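Side-chain contacts in cell wall surface anchor family protein (Streptococcus agalactiae serogroup V, PDB 3PF2), which forms the shaft of the type 1 pilus of group B Streptococcus as its major pilin, this chain being a calcium-binding C-terminal fragment: residues T71-R74 against D75-Y78; A124-D127 against D128-F131; T161-K164 against A165-K169. All coordinates share one frame; numbering follows the deposited sequence.

Contact 1 of 3, residues T71-R74 against D75-Y78; sequences TLNR and DEHY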
ATOM      1  N   THR A  71       2.001  12.932 -22.580  1.00 23.14           N
ATOM      2  CA  THR A  71       2.860  12.939 -21.401  1.00 23.20           C
ATOM      3  C   THR A  71       3.285  14.352 -21.012  1.00 23.05           C
ATOM      4  O   THR A  71       3.644  15.164 -21.879  1.00 23.55           O
ATOM      5  CB  THR A  71       4.133  12.088 -21.631  1.00 22.67           C
ATOM      6  OG1 THR A  71       3.769  10.789 -22.122  1.00 23.85           O
ATOM      7  CG2 THR A  71       4.931  11.956 -20.361  1.00 22.91           C
ATOM      8  N   LEU A  72       3.243  14.638 -19.711  1.00 22.72           N
ATOM      9  CA  LEU A  72       3.844  15.849 -19.160  1.00 22.17           C
ATOM     10  C   LEU A  72       5.212  15.557 -18.544  1.00 22.71           C
ATOM     11  O   LEU A  72       5.417  14.507 -17.932  1.00 22.72           O
ATOM     12  CB  LEU A  72       2.918  16.506 -18.131  1.00 21.97           C
ATOM     13  CG  LEU A  72       1.523  16.942 -18.580  1.00 21.49           C
ATOM     14  CD1 LEU A  72       0.814  17.634 -17.424  1.00 21.33           C
ATOM     15  CD2 LEU A  72       1.551  17.856 -19.789  1.00 23.35           C
ATOM     16  N   ASN A  73       6.144  16.494 -18.696  1.00 22.49           N
ATOM     17  CA  ASN A  73       7.541  16.252 -18.330  1.00 22.97           C
ATOM     18  C   ASN A  73       7.990  17.004 -17.091  1.00 22.95           C
ATOM     19  O   ASN A  73       7.729  18.195 -16.947  1.00 23.63           O
ATOM     20  CB  ASN A  73       8.455  16.581 -19.511  1.00 22.76           C
ATOM     21  CG  ASN A  73       7.940  16.007 -20.814  1.00 23.36           C
ATOM     22  OD1 ASN A  73       7.791  16.723 -21.802  1.00 26.45           O
ATOM     23  ND2 ASN A  73       7.640  14.707 -20.818  1.00 23.03           N
ATOM     24  N   ARG A  74       8.682  16.303 -16.202  1.00 23.70           N
ATOM     25  CA  ARG A  74       9.169  16.890 -14.962  1.00 23.91           C
ATOM     26  C   ARG A  74      10.126  18.043 -15.242  1.00 25.04           C
ATOM     27  O   ARG A  74      10.961  17.958 -16.138  1.00 25.00           O
ATOM     28  CB  ARG A  74       9.844  15.832 -14.077  1.00 23.82           C
ATOM     29  CG  ARG A  74      10.089  16.314 -12.655  1.00 24.57           C
ATOM     30  CD  ARG A  74      10.717  15.251 -11.796  1.00 26.56           C
ATOM     31  NE  ARG A  74      11.242  15.819 -10.553  1.00 27.80           N
ATOM     32  CZ  ARG A  74      11.728  15.103  -9.544  1.00 28.06           C
ATOM     33  NH1 ARG A  74      11.752  13.781  -9.615  1.00 29.02           N
ATOM     34  NH2 ARG A  74      12.193  15.711  -8.461  1.00 29.22           N
ATOM     35  N   ASP A  75       9.972  19.115 -14.470  1.00 25.76           N
ATOM     36  CA  ASP A  75      10.743  20.356 -14.600  1.00 26.96           C
ATOM     37  C   ASP A  75      10.475  21.169 -15.869  1.00 26.82           C
ATOM     38  O   ASP A  75      10.960  22.293 -15.998  1.00 27.75           O
ATOM     39  CB  ASP A  75      12.235  20.124 -14.329  1.00 27.37           C
ATOM     40  CG  ASP A  75      12.508  19.699 -12.886  1.00 29.57           C
ATOM     41  OD1 ASP A  75      11.968  20.320 -11.938  1.00 32.07           O
ATOM     42  OD2 ASP A  75      13.274  18.731 -12.691  1.00 31.85           O
ATOM     43  N   GLU A  76       9.700  20.615 -16.798  1.00 26.44           N
ATOM     44  CA  GLU A  76       9.187  21.386 -17.931  1.00 26.26           C
ATOM     45  C   GLU A  76       7.771  21.899 -17.611  1.00 26.26           C
ATOM     46  O   GLU A  76       7.513  23.115 -17.634  1.00 26.15           O
ATOM     47  CB  GLU A  76       9.202  20.551 -19.218  1.00 26.14           C
ATOM     48  CG  GLU A  76       8.597  21.251 -20.450  1.00 28.12           C
ATOM     49  CD  GLU A  76       8.633  20.400 -21.715  1.00 30.84           C
ATOM     50  OE1 GLU A  76       9.091  19.237 -21.649  1.00 30.79           O
ATOM     51  OE2 GLU A  76       8.195  20.894 -22.782  1.00 32.24           O
ATOM     52  N   HIS A  77       6.868  20.968 -17.297  1.00 25.80           N
ATOM     53  CA  HIS A  77       5.460  21.305 -17.040  1.00 25.00           C
ATOM     54  C   HIS A  77       5.104  21.387 -15.555  1.00 24.67           C
ATOM     55  O   HIS A  77       4.088  21.994 -15.191  1.00 24.52           O
ATOM     56  CB  HIS A  77       4.534  20.292 -17.712  1.00 25.40           C
ATOM     57  CG  HIS A  77       4.773  20.113 -19.180  1.00 25.79           C
ATOM     58  ND1 HIS A  77       4.463  21.081 -20.111  1.00 27.83           N
ATOM     59  CD2 HIS A  77       5.269  19.066 -19.880  1.00 24.59           C
ATOM     60  CE1 HIS A  77       4.771  20.643 -21.320  1.00 25.98           C
ATOM     61  NE2 HIS A  77       5.256  19.420 -21.207  1.00 26.86           N
ATOM     62  N   TYR A  78       5.934  20.783 -14.706  1.00 23.79           N
ATOM     63  CA  TYR A  78       5.632  20.657 -13.279  1.00 23.48           C
ATOM     64  C   TYR A  78       6.888  20.422 -12.448  1.00 23.57           C
ATOM     65  O   TYR A  78       7.919  20.012 -12.982  1.00 23.99           O
ATOM     66  CB  TYR A  78       4.626  19.509 -13.046  1.00 23.14           C
ATOM     67  CG  TYR A  78       5.161  18.108 -13.347  1.00 20.82           C
ATOM     68  CD1 TYR A  78       5.878  17.402 -12.380  1.00 19.70           C
ATOM     69  CD2 TYR A  78       4.936  17.492 -14.577  1.00 20.27           C
ATOM     70  CE1 TYR A  78       6.373  16.140 -12.628  1.00 18.00           C
ATOM     71  CE2 TYR A  78       5.431  16.187 -14.836  1.00 18.31           C
ATOM     72  CZ  TYR A  78       6.148  15.534 -13.850  1.00 18.10           C
ATOM     73  OH  TYR A  78       6.655  14.262 -14.058  1.00 19.45           O
TER
HETATM   74  O   HOH W   1       5.958  12.856 -16.047  1.00 21.49           O
HETATM   75  O   HOH W   2      10.935  18.706  -9.761  1.00 26.42           O

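Contact 2 of 3, residues A124-D127 against D128-F131; sequences ANTD and DAAF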
ATOM      1  N   ALA A 124      -9.231   3.771 -17.804  1.00 14.07           N
ATOM      2  CA  ALA A 124      -8.279   4.091 -18.849  1.00 14.30           C
ATOM      3  C   ALA A 124      -8.229   5.606 -18.958  1.00 15.30           C
ATOM      4  O   ALA A 124      -9.122   6.303 -18.468  1.00 15.56           O
ATOM      5  CB  ALA A 124      -8.700   3.461 -20.190  1.00 15.25           C
ATOM      6  N   ASN A 125      -7.176   6.098 -19.593  1.00 15.44           N
ATOM      7  CA  ASN A 125      -6.978   7.539 -19.795  1.00 15.56           C
ATOM      8  C   ASN A 125      -6.556   7.661 -21.256  1.00 16.46           C
ATOM      9  O   ASN A 125      -5.448   7.286 -21.629  1.00 16.77           O
ATOM     10  CB  ASN A 125      -5.906   8.057 -18.831  1.00 15.15           C
ATOM     11  CG  ASN A 125      -5.759   9.574 -18.837  1.00 13.63           C
ATOM     12  OD1 ASN A 125      -6.468  10.279 -19.534  1.00 14.08           O
ATOM     13  ND2 ASN A 125      -4.799  10.068 -18.071  1.00 15.30           N
ATOM     14  N   THR A 126      -7.493   8.124 -22.076  1.00 17.44           N
ATOM     15  CA  THR A 126      -7.347   8.146 -23.530  1.00 18.38           C
ATOM     16  C   THR A 126      -7.713   9.532 -24.071  1.00 19.05           C
ATOM     17  O   THR A 126      -8.325  10.337 -23.374  1.00 18.53           O
ATOM     18  CB  THR A 126      -8.258   7.103 -24.215  1.00 18.38           C
ATOM     19  OG1 THR A 126      -9.641   7.395 -23.949  1.00 20.04           O
ATOM     20  CG2 THR A 126      -7.942   5.668 -23.753  1.00 19.62           C
ATOM     21  N   ASP A 127      -7.358   9.797 -25.330  1.00 20.20           N
ATOM     22  CA  ASP A 127      -7.698  11.086 -25.951  1.00 20.87           C
ATOM     23  C   ASP A 127      -9.193  11.347 -26.030  1.00 21.04           C
ATOM     24  O   ASP A 127      -9.618  12.512 -26.040  1.00 21.27           O
ATOM     25  CB  ASP A 127      -7.135  11.172 -27.364  1.00 21.09           C
ATOM     26  CG  ASP A 127      -5.643  11.357 -27.398  1.00 22.43           C
ATOM     27  OD1 ASP A 127      -4.996  11.541 -26.343  1.00 22.56           O
ATOM     28  OD2 ASP A 127      -5.115  11.331 -28.527  1.00 26.25           O
ATOM     29  N   ASP A 128      -9.984  10.278 -26.116  1.00 21.11           N
ATOM     30  CA  ASP A 128     -11.432  10.392 -26.227  0.50 21.14           C
ATOM     31  C   ASP A 128     -12.132  10.388 -24.866  1.00 20.37           C
ATOM     32  O   ASP A 128     -13.347  10.548 -24.791  1.00 20.99           O
ATOM     33  CB  ASP A 128     -11.982   9.291 -27.140  0.50 21.65           C
ATOM     34  CG  ASP A 128     -11.605   9.505 -28.592  0.50 23.02           C
ATOM     35  OD1 ASP A 128     -11.449  10.675 -29.002  0.50 25.08           O
ATOM     36  OD2 ASP A 128     -11.458   8.508 -29.329  0.50 24.98           O
ATOM     37  N   ALA A 129     -11.349  10.201 -23.801  1.00 19.28           N
ATOM     38  CA  ALA A 129     -11.833  10.260 -22.411  1.00 18.19           C
ATOM     39  C   ALA A 129     -10.659  10.619 -21.498  1.00 17.45           C
ATOM     40  O   ALA A 129     -10.142   9.779 -20.746  1.00 17.37           O
ATOM     41  CB  ALA A 129     -12.487   8.940 -22.003  1.00 18.18           C
ATOM     42  N   ALA A 130     -10.239  11.886 -21.566  1.00 16.21           N
ATOM     43  CA  ALA A 130      -8.959  12.312 -20.994  1.00 15.56           C
ATOM     44  C   ALA A 130      -9.095  13.022 -19.663  1.00 15.33           C
ATOM     45  O   ALA A 130     -10.042  13.791 -19.447  1.00 15.58           O
ATOM     46  CB  ALA A 130      -8.209  13.228 -21.969  1.00 15.03           C
ATOM     47  N   PHE A 131      -8.120  12.782 -18.790  1.00 14.75           N
ATOM     48  CA  PHE A 131      -8.026  13.460 -17.499  1.00 14.26           C
ATOM     49  C   PHE A 131      -6.564  13.467 -17.049  1.00 14.22           C
ATOM     50  O   PHE A 131      -5.717  12.822 -17.681  1.00 14.83           O
ATOM     51  CB  PHE A 131      -8.942  12.777 -16.464  1.00 14.10           C
ATOM     52  CG  PHE A 131      -8.542  11.370 -16.132  1.00 14.27           C
ATOM     53  CD1 PHE A 131      -7.698  11.119 -15.042  1.00 14.73           C
ATOM     54  CD2 PHE A 131      -9.010  10.291 -16.896  1.00 15.22           C
ATOM     55  CE1 PHE A 131      -7.298   9.804 -14.731  1.00 14.02           C
ATOM     56  CE2 PHE A 131      -8.614   8.980 -16.578  1.00 14.46           C
ATOM     57  CZ  PHE A 131      -7.765   8.755 -15.485  1.00 13.82           C
TER
HETATM   58  O   HOH W   3     -11.205   8.080 -18.946  1.00 16.96           O

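Contact 3 of 3, residues T161-K164 against A165-K169; sequences TPDK and ADNPK. With CA (calcium ion), chain C.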
ATOM      1  N   THR A 161      -9.237  31.721 -12.134  1.00 15.99           N
ATOM      2  CA  THR A 161      -9.513  33.104 -12.553  1.00 16.04           C
ATOM      3  C   THR A 161      -8.269  33.857 -13.037  1.00 16.29           C
ATOM      4  O   THR A 161      -7.354  34.084 -12.261  1.00 17.05           O
ATOM      5  CB  THR A 161     -10.217  33.909 -11.440  1.00 15.75           C
ATOM      6  OG1 THR A 161      -9.460  33.825 -10.225  1.00 15.51           O
ATOM      7  CG2 THR A 161     -11.621  33.374 -11.214  1.00 15.45           C
ATOM      8  N   PRO A 162      -8.248  34.265 -14.324  1.00 17.00           N
ATOM      9  CA  PRO A 162      -7.110  35.016 -14.854  1.00 17.60           C
ATOM     10  C   PRO A 162      -7.210  36.496 -14.452  1.00 18.25           C
ATOM     11  O   PRO A 162      -7.188  37.378 -15.309  1.00 18.74           O
ATOM     12  CB  PRO A 162      -7.249  34.840 -16.371  1.00 17.72           C
ATOM     13  CG  PRO A 162      -8.717  34.672 -16.608  1.00 18.11           C
ATOM     14  CD  PRO A 162      -9.297  34.048 -15.333  1.00 17.17           C
ATOM     15  N   ASP A 163      -7.307  36.749 -13.150  1.00 18.44           N
ATOM     16  CA  ASP A 163      -7.548  38.098 -12.643  1.00 18.56           C
ATOM     17  C   ASP A 163      -6.320  38.746 -11.987  1.00 18.85           C
ATOM     18  O   ASP A 163      -6.426  39.819 -11.373  1.00 19.18           O
ATOM     19  CB  ASP A 163      -8.767  38.099 -11.700  1.00 18.36           C
ATOM     20  CG  ASP A 163      -8.577  37.212 -10.477  1.00 17.95           C
ATOM     21  OD1 ASP A 163      -7.553  36.489 -10.389  1.00 13.60           O
ATOM     22  OD2 ASP A 163      -9.450  37.252  -9.585  1.00 18.18           O
ATOM     23  N   LYS A 164      -5.154  38.105 -12.115  1.00 18.69           N
ATOM     24  CA  LYS A 164      -3.911  38.590 -11.502  1.00 19.47           C
ATOM     25  C   LYS A 164      -3.994  38.668  -9.984  1.00 19.29           C
ATOM     26  O   LYS A 164      -3.246  39.413  -9.331  1.00 19.86           O
ATOM     27  CB  LYS A 164      -3.500  39.949 -12.087  1.00 19.71           C
ATOM     28  CG  LYS A 164      -3.450  39.977 -13.591  1.00 22.23           C
ATOM     29  CD  LYS A 164      -3.143  41.386 -14.063  1.00 27.16           C
ATOM     30  CE  LYS A 164      -3.612  41.587 -15.484  1.00 28.94           C
ATOM     31  NZ  LYS A 164      -3.171  42.927 -15.995  1.00 31.36           N
ATOM     32  N   ALA A 165      -4.903  37.884  -9.416  1.00 18.62           N
ATOM     33  CA  ALA A 165      -5.086  37.868  -7.981  1.00 18.09           C
ATOM     34  C   ALA A 165      -5.027  36.432  -7.500  1.00 18.32           C
ATOM     35  O   ALA A 165      -5.612  35.545  -8.118  1.00 18.05           O
ATOM     36  CB  ALA A 165      -6.427  38.504  -7.610  1.00 18.14           C
ATOM     37  N   ASP A 166      -4.310  36.232  -6.397  1.00 18.15           N
ATOM     38  CA  ASP A 166      -4.066  34.915  -5.822  1.00 17.80           C
ATOM     39  C   ASP A 166      -5.296  34.486  -5.000  1.00 17.33           C
ATOM     40  O   ASP A 166      -5.420  34.855  -3.832  1.00 18.09           O
ATOM     41  CB  ASP A 166      -2.824  34.994  -4.927  1.00 18.30           C
ATOM     42  CG  ASP A 166      -2.402  33.643  -4.361  1.00 19.10           C
ATOM     43  OD1 ASP A 166      -2.715  32.599  -4.956  1.00 20.65           O
ATOM     44  OD2 ASP A 166      -1.728  33.639  -3.318  1.00 21.76           O
ATOM     45  N   ASN A 167      -6.185  33.704  -5.616  1.00 16.46           N
ATOM     46  CA  ASN A 167      -7.458  33.309  -4.996  1.00 15.83           C
ATOM     47  C   ASN A 167      -7.866  31.861  -5.318  1.00 15.48           C
ATOM     48  O   ASN A 167      -8.891  31.610  -5.963  1.00 15.28           O
ATOM     49  CB  ASN A 167      -8.567  34.318  -5.339  1.00 15.61           C
ATOM     50  CG  ASN A 167      -8.519  34.782  -6.786  1.00 15.73           C
ATOM     51  OD1 ASN A 167      -8.115  34.040  -7.688  1.00 13.80           O
ATOM     52  ND2 ASN A 167      -8.949  36.028  -7.019  1.00 16.81           N
ATOM     53  N   PRO A 168      -7.050  30.897  -4.863  1.00 15.01           N
ATOM     54  CA  PRO A 168      -7.328  29.502  -5.199  1.00 14.83           C
ATOM     55  C   PRO A 168      -8.525  28.909  -4.428  1.00 14.83           C
ATOM     56  O   PRO A 168      -8.982  29.478  -3.416  1.00 14.93           O
ATOM     57  CB  PRO A 168      -6.041  28.793  -4.781  1.00 14.69           C
ATOM     58  CG  PRO A 168      -5.529  29.613  -3.650  1.00 14.62           C
ATOM     59  CD  PRO A 168      -5.810  31.029  -4.078  1.00 15.27           C
ATOM     60  N   LYS A 169      -9.012  27.774  -4.923  1.00 14.39           N
ATOM     61  CA  LYS A 169     -10.091  27.019  -4.301  1.00 13.82           C
ATOM     62  C   LYS A 169      -9.637  25.571  -4.227  1.00 13.83           C
ATOM     63  O   LYS A 169      -8.841  25.130  -5.071  1.00 13.75           O
ATOM     64  CB  LYS A 169     -11.346  27.074  -5.167  1.00 13.92           C
ATOM     65  CG  LYS A 169     -11.921  28.486  -5.401  1.00 15.38           C
ATOM     66  CD  LYS A 169     -12.935  28.461  -6.540  1.00 18.39           C
ATOM     67  CE  LYS A 169     -14.244  27.828  -6.108  1.00 20.68           C
ATOM     68  NZ  LYS A 169     -15.282  27.855  -7.177  1.00 22.91           N
TER
HETATM   69 CA    CA C   2      -6.928  34.276  -9.780  1.00 14.99          CA
HETATM   70  O   HOH W   4     -10.424  31.906  -8.343  1.00 14.68           O

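Contact 1 of 3, residues T71-R74 against D75-Y78
L72 and H77 meet with their side chains crossed at about a right angle, the CD2 methyl of L72 standing over one face of the imidazole. L72 CD2 is 4.0 Å from the centroid of the H77 ring and 17° off its normal, so the contact qualifies as CH-pi. On the opposite face of the same ring CG of E76 sits over the centre, 3.8 Å above the plane, and the imidazole is thus held between two aliphatic groups while its edge faces the backbone N of N73. The aromatic ring of Y78 is used in a comparable way: CA of R74 lies over its face, 3.8 Å from the centroid, in a second CH-pi contact. CG of Y78 lies between its backbone N and carbonyl carbon (chi1 67°), a torsion that brings one face of the ring against CA of R74. At the edge of this ring, in its plane, L72 O approaches, and one water joins that oxygen to the phenol: it donates to L72 O at 2.6 Å and hydrogen-bonds Y78 OH.

The extended side chain of R74 runs beside D75 without a salt bridge; a second water, accepting from R74 NE at 3.0 Å and donating to D75 OD1, links them instead. In the backbone, N73 O takes two donors, H77 N at 2.9 Å with a nearly straight bond (175°) and E76 N at 3.1 Å from above the carbonyl plane. L72 also packs on L106, and H77 on I103, of helix 100-106. With R74 and D75 at its corners, N73-E76 has the torsions of a type II beta turn, and it helps carry the chain from strand 70-72 in one sheet to strand 78-81 in the other, a crossing between sheets in an Ig-like pilin fold.

Contact 2 of 3, residues A124-D127 against D128-F131
With N125 CG anti to the backbone N (chi1 -172°) and F131 CG between its own N and carbonyl carbon (chi1 65°), the amide of N125 comes to lie over the phenyl ring. The two planes are only 15° apart and stacked, N125 CG standing 3.7 Å above the ring toward its rim, while A124 O approaches the ring edge in plane.

From this position the amide serves both polar atoms of the F131 backbone: F131 N donates to N125 OD1 at 3.1 Å, and N125 ND2 donates to F131 O at 2.9 Å. Both donors sit above the acceptor's carbonyl plane. ND2 also reaches E133 OE1.

Further round, T126-A129 is a type I beta turn, closed by A129 N to T126 O at 3.1 Å and, weakly, by T126 N to A129 O at 3.4 Å. A water donates to A124 O and, at 2.7 Å, to A129 O, bridging the two arms. D127 OD1 is hydrogen-bonded to S69 OG.

Chemically, the side-chain amide of N125 supplies both a donor and an acceptor, so it pairs with the N-H and the C=O of F131 as a neighbouring strand's backbone might.

Contact 3 of 3, residues T161-K164 against A165-K169
D163 OD1 is gripped from two directions: it binds the calcium ion at 2.4 Å and accepts from A165 N at 3.1 Å, the latter reaching it from well above the carboxylate plane. Its partner oxygen has a different task. D163 OD2 receives N167 ND2 at 2.9 Å through its syn lone pair, with the bond fairly straight (164°) and the oxygen close to the amide plane. That bond fixes the rotation of the N167 amide, whose OD1 then meets the calcium ion at 2.4 Å. D163 and N167 come to each other from opposite directions, their flat groups 39° apart.

T161 binds twice, through OG1 at 2.6 Å from the metal and its backbone O at 2.5 Å. With OG1 between the backbone N and carbonyl carbon (chi1 53°), hydroxyl and carbonyl oxygen can serve one ion. A165 O binds the calcium ion at 2.5 Å. One water hydrogen-bonds T161 OG1 and donates to N167 O.

E45 and D159 complete the eight-oxygen shell, and E45 OE2 also accepts from K164 N; the carboxylates of D163, D159 and E45 would probably more than offset the 2+ charge. Ligands at every second position from D159 to N167 recall the spacing of an EF-hand loop, but here they come from the end of strand 155-159 and the loop leading to strand 169-171, with E45 added from just before strand 46-52.

All three contacts are local turns or loops, and none touches another. Contacts 1 and 2 are closest, their centres 18 Å apart and nearest atoms about 8 Å; the chain between strands 57-67 and 70-72 connects them, since S69 OG hydrogen-bonds D127 and G68 N weakly meets N125 OD1 before strand 70-72 runs into contact 1. Contact 3 lies about 23 Å centre to centre from contact 1, which ends on the first residue of strand 78-81; that strand and strand 169-171 are opposite edges of one sheet. Contact 3 itself encloses a calcium ion, whereas in contact 2 the F131 side chain is about 10 Å from a bound calcium and near D10 and D12 of calcium site 1.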